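Local coordinates for mnemiopsin 1 (Mnemiopsis leidyi, PDB 5VP3), which probably emits light when calcium binds to its EF-hands, as a ctenophore Ca(2+)-regulated photoprotein of the type that carries a coelenterazine-derived substrate, at residues 11-14 and 15-18; 68-71 and 72-75; 76-79 and 80-84; 172-175 and 176-180; 186-189 and 190-194. All blocks are in the same frame, centred on the assembly; numbering follows the deposited sequence. Where two conformers were deposited one is given.

Contact 1. Residues 11-14 and 15-18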
# COMPACT_ATOMS: atom_id res chain seq x y z
N TYR A 11 -2.06 -16.23 1.18
CA TYR A 11 -2.26 -17.61 1.64
C TYR A 11 -1.37 -18.57 0.86
O TYR A 11 -0.67 -19.41 1.45
CB TYR A 11 -3.74 -18.03 1.51
CG TYR A 11 -4.55 -17.61 2.70
CD1 TYR A 11 -4.28 -18.11 3.97
CD2 TYR A 11 -5.58 -16.68 2.57
CE1 TYR A 11 -5.02 -17.69 5.08
CE2 TYR A 11 -6.31 -16.28 3.65
CZ TYR A 11 -6.04 -16.79 4.90
OH TYR A 11 -6.81 -16.34 5.94
N ARG A 12 -1.34 -18.44 -0.47
CA ARG A 12 -0.43 -19.28 -1.25
C ARG A 12 0.98 -19.24 -0.66
O ARG A 12 1.62 -20.27 -0.45
CB ARG A 12 -0.43 -18.82 -2.70
CG ARG A 12 0.39 -19.68 -3.65
CD ARG A 12 0.60 -18.91 -4.96
NE ARG A 12 1.50 -19.59 -5.88
CZ ARG A 12 2.01 -19.06 -6.99
NH1 ARG A 12 1.72 -17.80 -7.34
NH2 ARG A 12 2.83 -19.78 -7.74
N TYR A 13 1.47 -18.04 -0.36
CA TYR A 13 2.86 -17.94 0.07
C TYR A 13 3.06 -18.57 1.45
O TYR A 13 4.03 -19.29 1.68
CB TYR A 13 3.28 -16.47 0.09
CG TYR A 13 4.54 -16.27 0.83
CD1 TYR A 13 5.74 -16.75 0.33
CD2 TYR A 13 4.54 -15.64 2.05
CE1 TYR A 13 6.91 -16.58 1.01
CE2 TYR A 13 5.71 -15.46 2.75
CZ TYR A 13 6.89 -15.94 2.23
OH TYR A 13 8.07 -15.76 2.92
N LEU A 14 2.16 -18.28 2.38
CA LEU A 14 2.33 -18.81 3.72
C LEU A 14 2.33 -20.32 3.69
O LEU A 14 3.21 -20.97 4.28
CB LEU A 14 1.22 -18.29 4.63
CG LEU A 14 1.28 -16.78 4.86
CD1 LEU A 14 0.04 -16.36 5.57
CD2 LEU A 14 2.56 -16.39 5.68
N ARG A 15 1.37 -20.91 2.97
CA ARG A 15 1.31 -22.38 2.92
C ARG A 15 2.55 -22.96 2.23
O ARG A 15 3.00 -24.05 2.60
CB ARG A 15 0.04 -22.85 2.20
CG ARG A 15 -1.31 -22.42 2.82
CD ARG A 15 -1.29 -22.32 4.37
NE ARG A 15 -2.60 -21.90 4.90
CZ ARG A 15 -2.80 -21.13 5.98
NH1 ARG A 15 -1.78 -20.65 6.68
NH2 ARG A 15 -4.03 -20.84 6.37
N SER A 16 3.13 -22.24 1.27
CA SER A 16 4.33 -22.72 0.60
C SER A 16 5.52 -22.82 1.54
O SER A 16 6.44 -23.59 1.24
CB SER A 16 4.67 -21.80 -0.58
OG SER A 16 5.17 -20.53 -0.15
N VAL A 17 5.54 -22.08 2.65
CA VAL A 17 6.64 -22.14 3.61
C VAL A 17 6.18 -22.76 4.94
O VAL A 17 6.85 -22.61 5.97
CB VAL A 17 7.28 -20.76 3.83
CG1 VAL A 17 7.82 -20.21 2.54
CG2 VAL A 17 6.30 -19.74 4.40
N GLY A 18 5.02 -23.41 4.94
CA GLY A 18 4.56 -24.11 6.12
C GLY A 18 4.02 -23.23 7.22
O GLY A 18 3.96 -23.68 8.36
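Arg-15 N gives Tyr-11 O an almost straight bond of 3.0 Å and Ser-16 N reaches Arg-12 O, the closing i to i+4 bonds of helix 9-16. A Schellman motif ends it: Gly-18, with positive phi, is the C-prime residue, its N bonded to Arg-15 O while Asn-19 N returns to Leu-14 O. On the way there the helix tightens, because Val-17 N bonds to Leu-14 O (3.1 Å) from above that carbonyl's plane and has a merely weak bond to Tyr-13 O. One turn apart, Tyr-11 and Arg-15 run side by side in the same direction. Ring CD1 sits over a face of the guanidinium, and Arg-15 NH2 comes to 3.5 Å from Tyr-11 CE1; planes turned 58° apart rule out a flat stack. The bend of Arg-15 at chi2 (-34°) brings the guanidinium beside the ring, and its NH1 is held by Asn-19 O and Trp-21 O in the following loop. Tyr-11 OH bonds to Glu-103, so the same face of the helix rests on helix 101-117, where Leu-14 touches Val-107. Tyr-13 makes a cation-pi contact with Arg-115 of that helix. Its CG is anti to the backbone N (chi1 166°), which tips the ring toward the helix end and brings CE1 within 4.0 Å of Val-17 CG1.

Contact 2. Residues 68-71 and 72-75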
# COMPACT_ATOMS: atom_id res chain seq x y z
N ASN A 68 6.36 14.93 -13.28
CA ASN A 68 6.95 14.63 -14.59
C ASN A 68 8.05 13.59 -14.36
O ASN A 68 9.25 13.87 -14.42
CB ASN A 68 7.45 15.90 -15.26
CG ASN A 68 6.30 16.72 -15.82
OD1 ASN A 68 5.58 16.27 -16.72
ND2 ASN A 68 6.12 17.92 -15.29
N ALA A 69 7.61 12.36 -14.12
CA ALA A 69 8.52 11.28 -13.80
C ALA A 69 8.99 10.63 -15.08
O ALA A 69 8.37 10.75 -16.13
CB ALA A 69 7.82 10.25 -12.90
N THR A 70 10.10 9.93 -14.99
CA THR A 70 10.53 9.23 -16.18
C THR A 70 9.63 8.04 -16.47
O THR A 70 8.99 7.46 -15.58
CB THR A 70 11.95 8.73 -16.05
OG1 THR A 70 12.00 7.70 -15.05
CG2 THR A 70 12.86 9.90 -15.71
N ASP A 71 9.62 7.65 -17.74
CA ASP A 71 8.80 6.52 -18.17
C ASP A 71 9.15 5.27 -17.38
O ASP A 71 8.26 4.50 -16.99
CB ASP A 71 8.96 6.29 -19.68
CG ASP A 71 8.51 7.50 -20.51
OD1 ASP A 71 7.60 8.24 -20.05
OD2 ASP A 71 9.04 7.69 -21.62
N GLU A 72 10.45 5.05 -17.10
CA GLU A 72 10.84 3.87 -16.36
C GLU A 72 10.48 4.00 -14.89
O GLU A 72 10.12 3.03 -14.23
CB GLU A 72 12.33 3.62 -16.50
CG GLU A 72 12.77 3.53 -17.95
CD GLU A 72 14.21 3.98 -18.15
OE1 GLU A 72 14.59 5.04 -17.62
OE2 GLU A 72 14.98 3.27 -18.84
N GLN A 73 10.59 5.20 -14.33
CA GLN A 73 10.08 5.35 -12.97
C GLN A 73 8.61 4.99 -12.90
O GLN A 73 8.17 4.30 -11.97
CB GLN A 73 10.27 6.78 -12.53
CG GLN A 73 11.57 6.90 -11.89
CD GLN A 73 12.13 8.24 -11.99
OE1 GLN A 73 11.43 9.25 -12.32
NE2 GLN A 73 13.45 8.28 -11.80
N VAL A 74 7.83 5.43 -13.89
CA VAL A 74 6.39 5.22 -13.87
C VAL A 74 6.09 3.75 -13.99
O VAL A 74 5.20 3.21 -13.32
CB VAL A 74 5.71 6.03 -14.99
CG1 VAL A 74 4.24 5.65 -15.15
CG2 VAL A 74 5.77 7.52 -14.71
N GLU A 75 6.88 3.06 -14.82
CA GLU A 75 6.67 1.63 -15.02
C GLU A 75 7.04 0.85 -13.76
O GLU A 75 6.35 -0.10 -13.39
CB GLU A 75 7.48 1.18 -16.25
CG GLU A 75 7.53 -0.31 -16.45
CD GLU A 75 6.17 -0.97 -16.78
OE1 GLU A 75 5.16 -0.30 -17.19
OE2 GLU A 75 6.13 -2.21 -16.62
O HOH W 1 14.37 6.93 -14.82
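Thr-70 and Gln-73 grip each other twice, and the unusual part is the amide: Gln-73 OE1 takes the N-H of Thr-70 (3.1 Å) from 45° above its own carbonyl plane. The return bond runs from Gln-73 N to Thr-70 OG1 at 3.0 Å. Together they make a capping box at the start of helix 71-87, with Thr-70 as N-cap. The threonine's chi1 of 67° sets OG1 between its backbone N and carbonyl carbon, facing the first helical turn. The glutamine chain, extended beyond CG, crosses the threonine obliquely and carries its amide back past the hydroxyl, so that Gln-73 CD lies 3.1 Å from Thr-70 OG1. A water touches OG1 as well and gives a weak bond to Glu-72 OE1. Below the box the regular helix takes over: Val-74 N bonds to Thr-70 O (2.9 Å) and Glu-75 N to Asp-71 O. Ala-69 CB, just ahead of the cap, packs 3.9 Å from Val-74 CG2, and both Ala-69 and Gln-73 touch Val-134 of helix 123-135. An alanine in place of Gln-73 would keep the backbone half of the box but would probably leave Thr-70 N without its acceptor and the chain before the helix less firmly fixed. Since a neutral amide and a hydroxyl accept these two N-H groups, in a motif that often uses glutamate, the box probably adds no negative charge of its own to the helix start.

Contact 3. Residues 76-79 and 80-84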
# COMPACT_ATOMS: atom_id res chain seq x y z
N LYS A 76 8.11 1.24 -13.07
CA LYS A 76 8.40 0.64 -11.76
C LYS A 76 7.26 0.83 -10.76
O LYS A 76 6.99 -0.08 -9.96
CB LYS A 76 9.69 1.24 -11.18
CG LYS A 76 10.95 0.76 -11.84
CD LYS A 76 11.11 -0.78 -11.76
CE LYS A 76 12.39 -1.29 -12.44
NZ LYS A 76 13.61 -0.67 -11.82
N MET A 77 6.66 2.02 -10.72
CA MET A 77 5.55 2.27 -9.82
C MET A 77 4.35 1.42 -10.19
O MET A 77 3.69 0.84 -9.31
CB MET A 77 5.16 3.75 -9.85
CG MET A 77 3.77 4.03 -9.22
SD MET A 77 3.39 5.78 -9.05
CE MET A 77 3.04 6.23 -10.73
N ARG A 78 4.01 1.38 -11.49
CA ARG A 78 2.92 0.52 -11.97
C ARG A 78 3.15 -0.92 -11.54
O ARG A 78 2.27 -1.56 -10.97
CB ARG A 78 2.80 0.59 -13.50
CG ARG A 78 1.59 -0.18 -14.13
CD ARG A 78 1.85 -0.66 -15.58
NE ARG A 78 3.02 -1.55 -15.59
CZ ARG A 78 3.06 -2.80 -15.10
NH1 ARG A 78 1.98 -3.35 -14.57
NH2 ARG A 78 4.19 -3.50 -15.12
N ALA A 79 4.35 -1.46 -11.81
CA ALA A 79 4.68 -2.83 -11.42
C ALA A 79 4.52 -3.04 -9.93
O ALA A 79 4.04 -4.09 -9.48
CB ALA A 79 6.12 -3.15 -11.81
N ALA A 80 5.07 -2.11 -9.13
CA ALA A 80 5.02 -2.26 -7.68
C ALA A 80 3.59 -2.25 -7.16
O ALA A 80 3.23 -3.04 -6.28
CB ALA A 80 5.81 -1.15 -7.02
N VAL A 81 2.75 -1.35 -7.70
CA VAL A 81 1.37 -1.29 -7.29
C VAL A 81 0.66 -2.57 -7.66
O VAL A 81 -0.11 -3.11 -6.87
CB VAL A 81 0.66 -0.06 -7.90
CG1 VAL A 81 -0.79 -0.07 -7.57
CG2 VAL A 81 1.25 1.21 -7.36
N HIS A 82 0.93 -3.10 -8.84
CA HIS A 82 0.29 -4.35 -9.24
C HIS A 82 0.68 -5.47 -8.29
O HIS A 82 -0.17 -6.28 -7.88
CB HIS A 82 0.71 -4.75 -10.65
CG HIS A 82 -0.14 -4.19 -11.71
ND1 HIS A 82 -0.05 -2.88 -12.12
CD2 HIS A 82 -1.08 -4.77 -12.48
CE1 HIS A 82 -0.90 -2.68 -13.12
NE2 HIS A 82 -1.53 -3.81 -13.35
N THR A 83 1.96 -5.58 -7.99
CA THR A 83 2.41 -6.66 -7.13
C THR A 83 1.82 -6.51 -5.74
O THR A 83 1.33 -7.48 -5.15
CB THR A 83 3.94 -6.66 -7.04
OG1 THR A 83 4.51 -6.85 -8.34
CG2 THR A 83 4.43 -7.75 -6.10
N PHE A 84 1.86 -5.29 -5.22
CA PHE A 84 1.33 -5.02 -3.89
C PHE A 84 -0.13 -5.42 -3.79
O PHE A 84 -0.52 -6.16 -2.88
CB PHE A 84 1.51 -3.54 -3.54
CG PHE A 84 1.21 -3.20 -2.10
CD1 PHE A 84 2.08 -3.55 -1.10
CD2 PHE A 84 0.06 -2.51 -1.77
CE1 PHE A 84 1.82 -3.21 0.21
CE2 PHE A 84 -0.23 -2.17 -0.47
CZ PHE A 84 0.64 -2.51 0.53
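Ala-80 N bonds to Lys-76 O at 2.9 Å, one rung of the i to i+4 ladder that runs through helix 71-87, an alpha helix lying against helices 53-66 and 123-135. The small Ala-80 side chain touches Ala-130 of the latter. At Val-81 the backbone N meets Met-77 O, and CG2 lies 4.2 Å from Met-77 CG; Val-81 also touches Met-57 of helix 53-66. His-82 holds Arg-78 O by two donors, its backbone N and its ring ND1, the latter at 2.9 Å. With CG beside the backbone N (chi1 -89°) the ring folds back along the helix, so the carbonyl oxygen lies in the ring plane while ND1 stands above the carbonyl's. Arg-78, bent at chi3 (59°), brings NH1 over the ring, 3.2 Å above its plane and near the rim, with the two planes 59° apart; NH2 is salt-bridged to Glu-75. A leucine in place of His-82 would probably leave Arg-78 O with the backbone bond alone and take the flat surface from under NH1, leaving the arginine's end less restrained on that side. Thr-83 repeats the double grip on Ala-79 O: N and OG1 approach from opposite faces of the carbonyl plane, each at 3.0 Å. The ladder continues with Phe-84, whose ring meets Phe-108 and whose N bonds to Ala-80 O at 2.8 Å.

Contact 4. Residues 172-175 and 176-180. With CD (cadmium ion), chain D.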
# COMPACT_ATOMS: atom_id res chain seq x y z
N ASP A 172 15.14 12.14 11.24
CA ASP A 172 16.36 12.79 10.74
C ASP A 172 16.43 14.28 11.00
O ASP A 172 17.52 14.85 11.05
CB ASP A 172 16.40 12.60 9.18
CG ASP A 172 17.44 11.68 8.73
OD1 ASP A 172 18.33 11.38 9.55
OD2 ASP A 172 17.41 11.27 7.56
N LYS A 173 15.29 14.94 10.98
CA LYS A 173 15.27 16.40 10.93
C LYS A 173 16.07 16.93 9.73
O LYS A 173 16.78 17.93 9.83
CB LYS A 173 15.78 16.98 12.24
CG LYS A 173 14.95 16.58 13.51
CD LYS A 173 13.51 16.92 13.38
CE LYS A 173 12.74 16.57 14.63
NZ LYS A 173 11.28 16.94 14.50
N THR A 174 15.93 16.30 8.55
CA THR A 174 16.57 16.86 7.37
C THR A 174 15.67 17.78 6.56
O THR A 174 16.15 18.37 5.58
CB THR A 174 17.07 15.76 6.44
OG1 THR A 174 15.98 14.90 6.06
CG2 THR A 174 18.16 14.98 7.08
N GLY A 175 14.39 17.89 6.91
CA GLY A 175 13.41 18.51 6.03
C GLY A 175 13.11 17.71 4.77
O GLY A 175 12.40 18.22 3.91
N LYS A 176 13.61 16.48 4.66
CA LYS A 176 13.31 15.57 3.56
C LYS A 176 12.99 14.19 4.13
O LYS A 176 13.51 13.81 5.18
CB LYS A 176 14.49 15.42 2.58
CG LYS A 176 15.23 16.71 2.22
CD LYS A 176 14.55 17.46 1.10
CE LYS A 176 15.49 18.44 0.44
NZ LYS A 176 16.60 17.78 -0.28
N LEU A 177 12.15 13.43 3.43
CA LEU A 177 12.01 11.99 3.69
C LEU A 177 13.01 11.25 2.82
O LEU A 177 12.89 11.24 1.60
CB LEU A 177 10.61 11.51 3.40
CG LEU A 177 9.51 12.14 4.20
CD1 LEU A 177 8.16 11.55 3.74
CD2 LEU A 177 9.72 11.93 5.67
N GLU A 178 14.04 10.69 3.46
CA GLU A 178 14.92 9.75 2.79
C GLU A 178 14.20 8.39 2.66
O GLU A 178 13.14 8.18 3.27
CB GLU A 178 16.24 9.65 3.56
CG GLU A 178 17.05 10.97 3.56
CD GLU A 178 16.56 12.07 4.49
OE1 GLU A 178 15.93 11.78 5.55
OE2 GLU A 178 16.81 13.26 4.15
N ARG A 179 14.78 7.47 1.90
CA ARG A 179 14.04 6.27 1.51
C ARG A 179 13.55 5.44 2.70
O ARG A 179 12.42 4.93 2.62
CB ARG A 179 14.88 5.42 0.54
CG ARG A 179 15.00 6.05 -0.87
CD ARG A 179 15.81 5.22 -1.89
NE ARG A 179 15.84 5.89 -3.19
CZ ARG A 179 16.75 6.81 -3.56
NH1 ARG A 179 17.72 7.16 -2.73
NH2 ARG A 179 16.68 7.39 -4.75
N PRO A 180 14.30 5.28 3.79
CA PRO A 180 13.76 4.54 4.96
C PRO A 180 12.65 5.27 5.67
O PRO A 180 11.81 4.64 6.34
CB PRO A 180 14.98 4.38 5.87
CG PRO A 180 16.19 4.60 4.98
CD PRO A 180 15.73 5.61 3.96
CD CD D . 14.76 12.89 7.00
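Thr-174, Lys-176 and Glu-178 converge on one cadmium ion, each with a different kind of oxygen. Metal bonds come first: the hydroxyl Thr-174 OG1 binds cadmium at 2.5 Å, the backbone carbonyl Lys-176 O at 2.4 Å and the carboxylate atom Glu-178 OE1 at 2.2 Å, while Asp-170 and Glu-181 complete the site. Hydrogen bonds then order these ligands among themselves. Thr-174 OG1 donates to Glu-178 OE2 at 2.7 Å, on the syn lone pair of that oxygen, so one carboxylate spends one oxygen on the ion and the other on its neighbour. The same hydroxyl, Thr-174 OG1, accepts from Lys-176 N at 3.2 Å (151°), which braces the turn through Gly-175, a residue with positive phi. A chi1 of 57° points OG1 inward to serve all three partners. The charges form the last group. Asp-172 adds an acidic group beside Glu-178 without being a ligand, though the placing of its side chain is doubtful; cadmium probably offsets part of this negative charge. Lys-176 NZ leads away to Asp-140 and Thr-142 of the preceding metal loop, to which Leu-177 is tied by backbone bonds with Val-143. Such a loop, alternate residues turned to the ion, a backbone carbonyl between them and Glu-181 closing it from the exit helix, is the helix-loop-helix site of an EF-hand.

Contact 5. Residues 186-189 and 190-194. With CD (cadmium ion), chain E.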
# COMPACT_ATOMS: atom_id res chain seq x y z
N PHE A 186 4.92 4.59 4.62
CA PHE A 186 4.08 3.69 3.83
C PHE A 186 3.65 2.47 4.63
O PHE A 186 2.56 1.93 4.40
CB PHE A 186 4.85 3.26 2.56
CG PHE A 186 4.53 4.11 1.33
CD1 PHE A 186 4.59 5.49 1.35
CD2 PHE A 186 4.22 3.52 0.14
CE1 PHE A 186 4.31 6.24 0.21
CE2 PHE A 186 3.95 4.26 -0.98
CZ PHE A 186 3.99 5.63 -0.93
N ARG A 187 4.46 2.02 5.55
CA ARG A 187 4.05 0.96 6.42
C ARG A 187 2.82 1.37 7.22
O ARG A 187 1.93 0.62 7.36
CB ARG A 187 5.15 0.49 7.34
CG ARG A 187 6.31 -0.15 6.66
CD ARG A 187 7.26 -0.84 7.59
NE ARG A 187 7.56 -2.10 7.02
CZ ARG A 187 7.15 -3.24 7.50
NH1 ARG A 187 6.51 -3.29 8.62
NH2 ARG A 187 7.43 -4.30 6.83
N LYS A 188 2.80 2.58 7.72
CA LYS A 188 1.61 3.08 8.41
C LYS A 188 0.45 3.30 7.45
O LYS A 188 -0.68 2.88 7.71
CB LYS A 188 1.93 4.38 9.15
CG LYS A 188 2.98 4.26 10.26
CD LYS A 188 2.52 3.35 11.36
CE LYS A 188 3.57 3.25 12.47
NZ LYS A 188 3.55 1.90 13.11
N PHE A 189 0.71 3.99 6.34
CA PHE A 189 -0.38 4.38 5.45
C PHE A 189 -1.07 3.15 4.87
O PHE A 189 -2.29 3.14 4.70
CB PHE A 189 0.18 5.32 4.34
CG PHE A 189 -0.88 6.07 3.52
CD1 PHE A 189 -1.46 7.25 3.99
CD2 PHE A 189 -1.26 5.61 2.24
CE1 PHE A 189 -2.44 7.95 3.23
CE2 PHE A 189 -2.23 6.30 1.47
CZ PHE A 189 -2.81 7.48 1.97
N TRP A 190 -0.33 2.10 4.59
CA TRP A 190 -0.82 0.97 3.87
C TRP A 190 -0.95 -0.35 4.67
O TRP A 190 -1.23 -1.35 4.10
CB TRP A 190 0.10 0.70 2.70
CG TRP A 190 0.30 1.76 1.71
CD1 TRP A 190 1.40 2.49 1.53
CD2 TRP A 190 -0.59 2.13 0.69
NE1 TRP A 190 1.24 3.33 0.51
CE2 TRP A 190 0.02 3.13 -0.04
CE3 TRP A 190 -1.85 1.73 0.34
CZ2 TRP A 190 -0.59 3.73 -1.09
CZ3 TRP A 190 -2.44 2.31 -0.69
CH2 TRP A 190 -1.82 3.31 -1.40
N MET A 191 -0.75 -0.34 5.97
CA MET A 191 -0.80 -1.56 6.75
C MET A 191 -1.00 -1.43 8.25
O MET A 191 -1.92 -1.96 8.77
CB MET A 191 0.41 -2.43 6.48
CG MET A 191 0.37 -3.73 7.23
SD MET A 191 1.70 -4.88 6.93
CE MET A 191 3.00 -4.16 7.87
N GLU A 192 -0.12 -0.75 8.92
CA GLU A 192 -0.08 -0.79 10.34
C GLU A 192 -1.01 0.22 10.94
O GLU A 192 -1.34 1.19 10.33
CB GLU A 192 1.32 -0.51 10.83
CG GLU A 192 2.29 -1.60 10.53
CD GLU A 192 3.69 -1.23 10.94
OE1 GLU A 192 3.86 -0.31 11.71
OE2 GLU A 192 4.59 -1.87 10.46
N PRO A 193 -1.35 -0.01 12.19
CA PRO A 193 -2.14 0.98 12.91
C PRO A 193 -1.38 2.28 13.08
O PRO A 193 -0.20 2.29 13.28
CB PRO A 193 -2.40 0.32 14.24
CG PRO A 193 -2.29 -1.11 13.98
CD PRO A 193 -1.35 -1.31 12.86
N TYR A 194 -2.07 3.39 12.97
CA TYR A 194 -1.51 4.65 13.34
C TYR A 194 -1.18 4.69 14.81
O TYR A 194 -1.94 4.25 15.63
CB TYR A 194 -2.44 5.78 12.99
CG TYR A 194 -2.57 5.92 11.53
CD1 TYR A 194 -1.57 6.45 10.79
CD2 TYR A 194 -3.67 5.47 10.89
CE1 TYR A 194 -1.66 6.55 9.43
CE2 TYR A 194 -3.78 5.57 9.54
CZ TYR A 194 -2.76 6.10 8.82
OH TYR A 194 -2.88 6.21 7.48
CD CD E . 6.24 -1.14 12.44
O HOH W 2 6.28 0.58 14.46
O HOH W 3 4.81 -3.01 13.59
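Trp-190 folds its indole back beside Phe-186, starting with CB, which sits 3.2 Å from Phe-186 O, the acceptor of the tryptophan's own backbone N. With CG beside the backbone N (chi1 -58°) and near that same oxygen, the two side chains point the same way. CD1 comes next, near Phe-186 CD2; then Trp-190 NE1 stands over the face of the Phe-186 ring toward its rim, 3.0 Å from Phe-186 CD2, with the planes oblique at 57°. Around the indole, Trp-190 CE2 is 3.6 Å from Phe-189 CD2, CZ2 is 4.0 Å from Phe-189 CE2, and CH2, at the tip, is 4.2 Å from Phe-189 CE2. Phe-189 presents its edge to the six-membered ring, an edge-to-face pair with planes at 80°. On the other flank, Glu-192 OE1 is salt-bridged to Lys-188 NZ (2.6 Å) and OE2 to Arg-187 NH1, by a weak bond at the guanidinium edge. Glu-192 OE1 (2.6 Å) and OE2 both bind a further cadmium ion, shared with two waters. Phe-186, Phe-189 and Trp-190 form an aromatic cluster at the end of the exit helix of the last EF-hand, where helix 179-190 packs on helices 30-43 and 123-135.

How the contacts relate
All five contacts are local, follow one another along the chain, and neither nest nor cross. Contact 1 ends helix 9-16 against helix 101-117. Contact 2 starts helix 71-87 after the loop from helix 53-66, and contact 3 adjoins it directly, carrying the same helix inward. Contact 4 closes the metal loop between helices 161-169 and 179-190; contact 5 lies at the far end of the latter, their centres about 18 Å apart. Helices 71-87 and 179-190 meet where Phe-84 CZ packs 3.9 Å from Trp-190 CB, joining contacts 3 and 5. Contact 1 stays remote, its centre about 35 Å from that of contact 4.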